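Long-range contact in cytochrome P450 CYP260B1 (Sorangium cellulosum, PDB 5HIW), which belongs to the cytochrome P450 family of haem-thiolate proteins and carries a protoporphyrin IX containing iron: residues Val39-Leu52 against Gly296-Tyr308. Numbering follows the deposited sequence.
Sequences VPVVLRGADVVAVL and GTILYLSLIARHY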
loop_
_atom_site.group_PDB
_atom_site.type_symbol
_atom_site.label_atom_id
_atom_site.label_comp_id
_atom_site.label_asym_id
_atom_site.label_seq_id
_atom_site.Cartn_x
_atom_site.Cartn_y
_atom_site.Cartn_z
ATOM N N VAL A 39 19.356 -0.333 -10.017
ATOM C CA VAL A 39 18.666 -1.003 -11.082
ATOM C C VAL A 39 18.176 -0.059 -12.129
ATOM O O VAL A 39 17.953 1.144 -11.847
ATOM C CB VAL A 39 17.437 -1.809 -10.536
ATOM C CG1 VAL A 39 17.890 -2.934 -9.648
ATOM C CG2 VAL A 39 16.461 -0.907 -9.801
ATOM N N PRO A 40 17.891 -0.584 -13.350
ATOM C CA PRO A 40 17.209 0.209 -14.344
ATOM C C PRO A 40 15.779 0.572 -13.834
ATOM O O PRO A 40 15.203 -0.196 -13.076
ATOM C CB PRO A 40 17.080 -0.727 -15.548
ATOM C CG PRO A 40 18.018 -1.821 -15.294
ATOM C CD PRO A 40 18.180 -1.942 -13.829
ATOM N N VAL A 41 15.293 1.719 -14.230
ATOM C CA VAL A 41 13.970 2.242 -13.850
ATOM C C VAL A 41 13.283 2.627 -15.126
ATOM O O VAL A 41 13.903 3.200 -16.033
ATOM C CB VAL A 41 14.119 3.428 -12.897
ATOM C CG1 VAL A 41 12.829 4.095 -12.630
ATOM C CG2 VAL A 41 14.718 3.001 -11.593
ATOM N N VAL A 42 11.994 2.333 -15.211
ATOM C CA VAL A 42 11.089 2.882 -16.209
ATOM C C VAL A 42 10.228 3.942 -15.612
ATOM O O VAL A 42 9.475 3.721 -14.591
ATOM C CB VAL A 42 10.183 1.794 -16.779
ATOM C CG1 VAL A 42 9.396 2.292 -17.959
ATOM C CG2 VAL A 42 11.057 0.608 -17.196
ATOM N N LEU A 43 10.314 5.090 -16.211
ATOM C CA LEU A 43 9.555 6.244 -15.743
ATOM C C LEU A 43 8.243 6.547 -16.468
ATOM O O LEU A 43 7.243 6.761 -15.788
ATOM C CB LEU A 43 10.390 7.506 -15.719
ATOM C CG LEU A 43 11.584 7.572 -14.755
ATOM C CD1 LEU A 43 12.392 8.867 -14.970
ATOM C CD2 LEU A 43 11.104 7.493 -13.296
ATOM N N ARG A 44 8.219 6.600 -17.798
ATOM C CA ARG A 44 7.015 7.127 -18.489
ATOM C C ARG A 44 5.845 6.175 -18.290
ATOM O O ARG A 44 5.981 4.934 -18.387
ATOM C CB ARG A 44 7.184 7.329 -19.984
ATOM C CG ARG A 44 8.150 8.499 -20.229
ATOM C CD ARG A 44 8.466 8.658 -21.695
ATOM N NE ARG A 44 9.558 9.621 -21.814
ATOM C CZ ARG A 44 10.125 10.002 -22.963
ATOM N NH1 ARG A 44 9.695 9.538 -24.148
ATOM N NH2 ARG A 44 11.142 10.849 -22.895
ATOM N N GLY A 45 4.722 6.795 -18.019
ATOM C CA GLY A 45 3.477 6.074 -17.774
ATOM C C GLY A 45 3.137 5.058 -18.840
ATOM O O GLY A 45 2.769 3.957 -18.529
ATOM N N ALA A 46 3.254 5.424 -20.124
ATOM C CA ALA A 46 2.960 4.499 -21.209
ATOM C C ALA A 46 3.887 3.323 -21.261
ATOM O O ALA A 46 3.453 2.233 -21.595
ATOM C CB ALA A 46 2.960 5.238 -22.572
ATOM N N ASP A 47 5.171 3.521 -20.915
ATOM C CA ASP A 47 6.099 2.423 -20.845
ATOM C C ASP A 47 5.840 1.538 -19.630
ATOM O O ASP A 47 5.916 0.303 -19.732
ATOM C CB ASP A 47 7.520 2.936 -20.785
ATOM C CG ASP A 47 7.932 3.715 -22.076
ATOM O OD1 ASP A 47 7.367 3.379 -23.121
ATOM O OD2 ASP A 47 8.831 4.584 -22.030
ATOM N N VAL A 48 5.467 2.151 -18.529
ATOM C CA VAL A 48 5.172 1.365 -17.349
ATOM C C VAL A 48 3.913 0.464 -17.601
ATOM O O VAL A 48 3.935 -0.719 -17.355
ATOM C CB VAL A 48 4.954 2.247 -16.091
ATOM C CG1 VAL A 48 4.406 1.375 -14.936
ATOM C CG2 VAL A 48 6.271 2.889 -15.666
ATOM N N VAL A 49 2.860 1.043 -18.146
ATOM C CA VAL A 49 1.632 0.286 -18.485
ATOM C C VAL A 49 1.910 -0.840 -19.446
ATOM O O VAL A 49 1.426 -1.977 -19.268
ATOM C CB VAL A 49 0.573 1.254 -18.973
ATOM C CG1 VAL A 49 -0.621 0.549 -19.594
ATOM C CG2 VAL A 49 0.137 2.191 -17.801
ATOM N N ALA A 50 2.728 -0.549 -20.464
ATOM C CA ALA A 50 3.159 -1.617 -21.406
ATOM C C ALA A 50 3.877 -2.785 -20.725
ATOM O O ALA A 50 3.617 -3.979 -21.024
ATOM C CB ALA A 50 4.039 -0.983 -22.512
ATOM N N VAL A 51 4.837 -2.489 -19.826
ATOM C CA VAL A 51 5.519 -3.538 -19.089
ATOM C C VAL A 51 4.509 -4.320 -18.290
ATOM O O VAL A 51 4.583 -5.558 -18.268
ATOM C CB VAL A 51 6.598 -3.019 -18.112
ATOM C CG1 VAL A 51 7.109 -4.139 -17.227
ATOM C CG2 VAL A 51 7.758 -2.419 -18.918
ATOM N N LEU A 52 3.655 -3.606 -17.539
ATOM C CA LEU A 52 2.658 -4.330 -16.700
ATOM C C LEU A 52 1.697 -5.230 -17.544
ATOM O O LEU A 52 1.279 -6.288 -17.069
ATOM C CB LEU A 52 1.842 -3.323 -15.882
ATOM C CG LEU A 52 2.613 -2.602 -14.748
ATOM C CD1 LEU A 52 1.699 -1.509 -14.200
ATOM C CD2 LEU A 52 3.136 -3.604 -13.697
ATOM N N GLY A 296 17.201 -11.500 -17.797
ATOM C CA GLY A 296 17.830 -11.546 -16.480
ATOM C C GLY A 296 17.927 -10.209 -15.720
ATOM O O GLY A 296 18.214 -10.195 -14.574
ATOM N N THR A 297 17.583 -9.109 -16.356
ATOM C CA THR A 297 17.561 -7.809 -15.707
ATOM C C THR A 297 16.450 -7.698 -14.665
ATOM O O THR A 297 15.353 -8.175 -14.887
ATOM C CB THR A 297 17.252 -6.749 -16.744
ATOM O OG1 THR A 297 18.174 -6.871 -17.830
ATOM C CG2 THR A 297 17.292 -5.325 -16.142
ATOM N N ILE A 298 16.747 -7.060 -13.546
ATOM C CA ILE A 298 15.725 -6.640 -12.571
ATOM C C ILE A 298 15.348 -5.169 -12.833
ATOM O O ILE A 298 16.227 -4.281 -12.782
ATOM C CB ILE A 298 16.236 -6.813 -11.152
ATOM C CG1 ILE A 298 16.617 -8.300 -10.914
ATOM C CG2 ILE A 298 15.189 -6.323 -10.165
ATOM C CD1 ILE A 298 17.131 -8.625 -9.511
ATOM N N LEU A 299 14.064 -4.931 -13.137
ATOM C CA LEU A 299 13.523 -3.655 -13.629
ATOM C C LEU A 299 12.560 -3.040 -12.614
ATOM O O LEU A 299 11.684 -3.741 -12.098
ATOM C CB LEU A 299 12.817 -3.915 -14.927
ATOM C CG LEU A 299 12.375 -2.765 -15.777
ATOM C CD1 LEU A 299 13.605 -1.952 -16.259
ATOM C CD2 LEU A 299 11.558 -3.247 -16.953
ATOM N N TYR A 300 12.769 -1.757 -12.276
ATOM C CA TYR A 300 11.922 -1.044 -11.383
ATOM C C TYR A 300 10.998 -0.108 -12.170
ATOM O O TYR A 300 11.446 0.745 -12.986
ATOM C CB TYR A 300 12.787 -0.285 -10.359
ATOM C CG TYR A 300 12.090 0.494 -9.246
ATOM C CD1 TYR A 300 11.616 1.765 -9.427
ATOM C CD2 TYR A 300 11.911 -0.075 -8.037
ATOM C CE1 TYR A 300 10.995 2.451 -8.385
ATOM C CE2 TYR A 300 11.312 0.593 -6.997
ATOM C CZ TYR A 300 10.905 1.846 -7.149
ATOM O OH TYR A 300 10.291 2.490 -6.121
ATOM N N LEU A 301 9.711 -0.170 -11.839
ATOM C CA LEU A 301 8.680 0.662 -12.514
ATOM C C LEU A 301 8.194 1.753 -11.592
ATOM O O LEU A 301 7.746 1.469 -10.475
ATOM C CB LEU A 301 7.487 -0.214 -12.920
ATOM C CG LEU A 301 7.777 -1.503 -13.687
ATOM C CD1 LEU A 301 6.510 -2.277 -14.013
ATOM C CD2 LEU A 301 8.438 -1.107 -14.994
ATOM N N SER A 302 8.347 3.014 -11.991
ATOM C CA SER A 302 7.832 4.105 -11.230
ATOM C C SER A 302 6.299 4.139 -11.308
ATOM O O SER A 302 5.712 4.169 -12.385
ATOM C CB SER A 302 8.307 5.457 -11.738
ATOM O OG SER A 302 7.719 6.517 -10.960
ATOM N N LEU A 303 5.673 4.104 -10.159
ATOM C CA LEU A 303 4.221 4.233 -10.068
ATOM C C LEU A 303 3.828 5.664 -9.768
ATOM O O LEU A 303 2.668 5.936 -9.558
ATOM C CB LEU A 303 3.687 3.248 -9.043
ATOM C CG LEU A 303 3.984 1.781 -9.296
ATOM C CD1 LEU A 303 3.473 0.849 -8.184
ATOM C CD2 LEU A 303 3.482 1.223 -10.595
ATOM N N ILE A 304 4.806 6.606 -9.739
ATOM C CA ILE A 304 4.537 8.006 -9.481
ATOM C C ILE A 304 4.650 8.940 -10.709
ATOM O O ILE A 304 3.923 9.915 -10.790
ATOM C CB ILE A 304 5.445 8.528 -8.304
ATOM C CG1 ILE A 304 4.965 7.931 -6.942
ATOM C CG2 ILE A 304 5.511 10.048 -8.168
ATOM C CD1 ILE A 304 5.905 7.987 -5.742
ATOM N N ALA A 305 5.623 8.697 -11.585
ATOM C CA ALA A 305 5.883 9.687 -12.628
ATOM C C ALA A 305 4.628 10.014 -13.470
ATOM O O ALA A 305 4.355 11.159 -13.727
ATOM C CB ALA A 305 6.961 9.192 -13.501
ATOM N N ARG A 306 3.875 9.008 -13.829
ATOM C CA ARG A 306 2.553 9.198 -14.566
ATOM C C ARG A 306 1.690 10.197 -13.886
ATOM O O ARG A 306 1.039 11.009 -14.544
ATOM C CB ARG A 306 1.801 7.884 -14.731
ATOM C CG ARG A 306 0.612 7.932 -15.670
ATOM C CD ARG A 306 0.027 6.561 -15.982
ATOM N NE ARG A 306 -0.670 6.660 -17.263
ATOM C CZ ARG A 306 -1.927 7.096 -17.432
ATOM N NH1 ARG A 306 -2.696 7.473 -16.421
ATOM N NH2 ARG A 306 -2.418 7.197 -18.657
ATOM N N HIS A 307 1.621 10.189 -12.529
ATOM C CA HIS A 307 0.731 11.060 -11.839
ATOM C C HIS A 307 1.043 12.536 -12.047
ATOM O O HIS A 307 0.200 13.398 -11.805
ATOM C CB HIS A 307 0.737 10.734 -10.344
ATOM C CG HIS A 307 0.280 9.329 -10.054
ATOM N ND1 HIS A 307 0.478 8.721 -8.834
ATOM C CD2 HIS A 307 -0.340 8.403 -10.838
ATOM C CE1 HIS A 307 -0.035 7.510 -8.874
ATOM N NE2 HIS A 307 -0.545 7.296 -10.069
ATOM N N TYR A 308 2.311 12.829 -12.330
ATOM C CA TYR A 308 2.815 14.208 -12.565
ATOM C C TYR A 308 3.038 14.553 -14.095
ATOM O O TYR A 308 3.636 15.552 -14.400
ATOM C CB TYR A 308 4.066 14.417 -11.693
ATOM C CG TYR A 308 3.672 14.798 -10.307
ATOM C CD1 TYR A 308 3.136 13.849 -9.421
ATOM C CD2 TYR A 308 3.714 16.080 -9.897
ATOM C CE1 TYR A 308 2.732 14.195 -8.147
ATOM C CE2 TYR A 308 3.250 16.452 -8.659
ATOM C CZ TYR A 308 2.765 15.474 -7.766
ATOM O OH TYR A 308 2.361 15.879 -6.514
HETATM O O HOH W 1 4.938 6.241 -14.172
#
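Three backbone hydrogen bonds join Pro-40 and Val-42 to Tyr-300 and Ser-302, in the alternating pattern of neighbouring parallel strands. Tyr-300 N donates to Pro-40 O, Val-42 N to Tyr-300 O at 2.8 Å, and Ser-302 N to Val-42 O with an N-H...O angle of 169°. Beyond the strand, a water donates to Leu-43 O and Ser-302 O and accepts from Arg-306 N, so it bridges the two segments just past the last strand hydrogen bond. A chi1 of 178° swings Ser-302 OG over the following residues, where it accepts from Ile-304 N and Ala-305 N, an ST turn and an ST motif. The bend they brace brings Ala-305 CB to 3.3 Å from Leu-43 O.

Apolar packing divides between the two sheet faces. On one, Val-41 and Tyr-300 lie alongside each other, pointing the same way, with Val-41 CG2 4.0 Å from Tyr-300 CD1. On the other, Leu-301 splits its branches: CD2 reaches Val-42 CB, while CD1 meets Leu-52 CD2 at 3.6 Å and Val-51 CG1 at 3.8 Å. Its CB also receives Val-48 CG1, so one leucine ties the strand pair to helix 45-52. At the helix start Gly-45 CA lies 3.9 Å from Arg-306 CB and sits at the edge of the guanidinium.

Within the mixed sheet, strand 39-42 lies between 31-34 and 298-302, and strand 277-282 flanks 298-302 on its far side. Helix 45-52 covers the Leu-301 face, Leu-43 and Ser-302 touch helix 17-28, and the side chain of Leu-303, next along, touches the haem as part of its pocket.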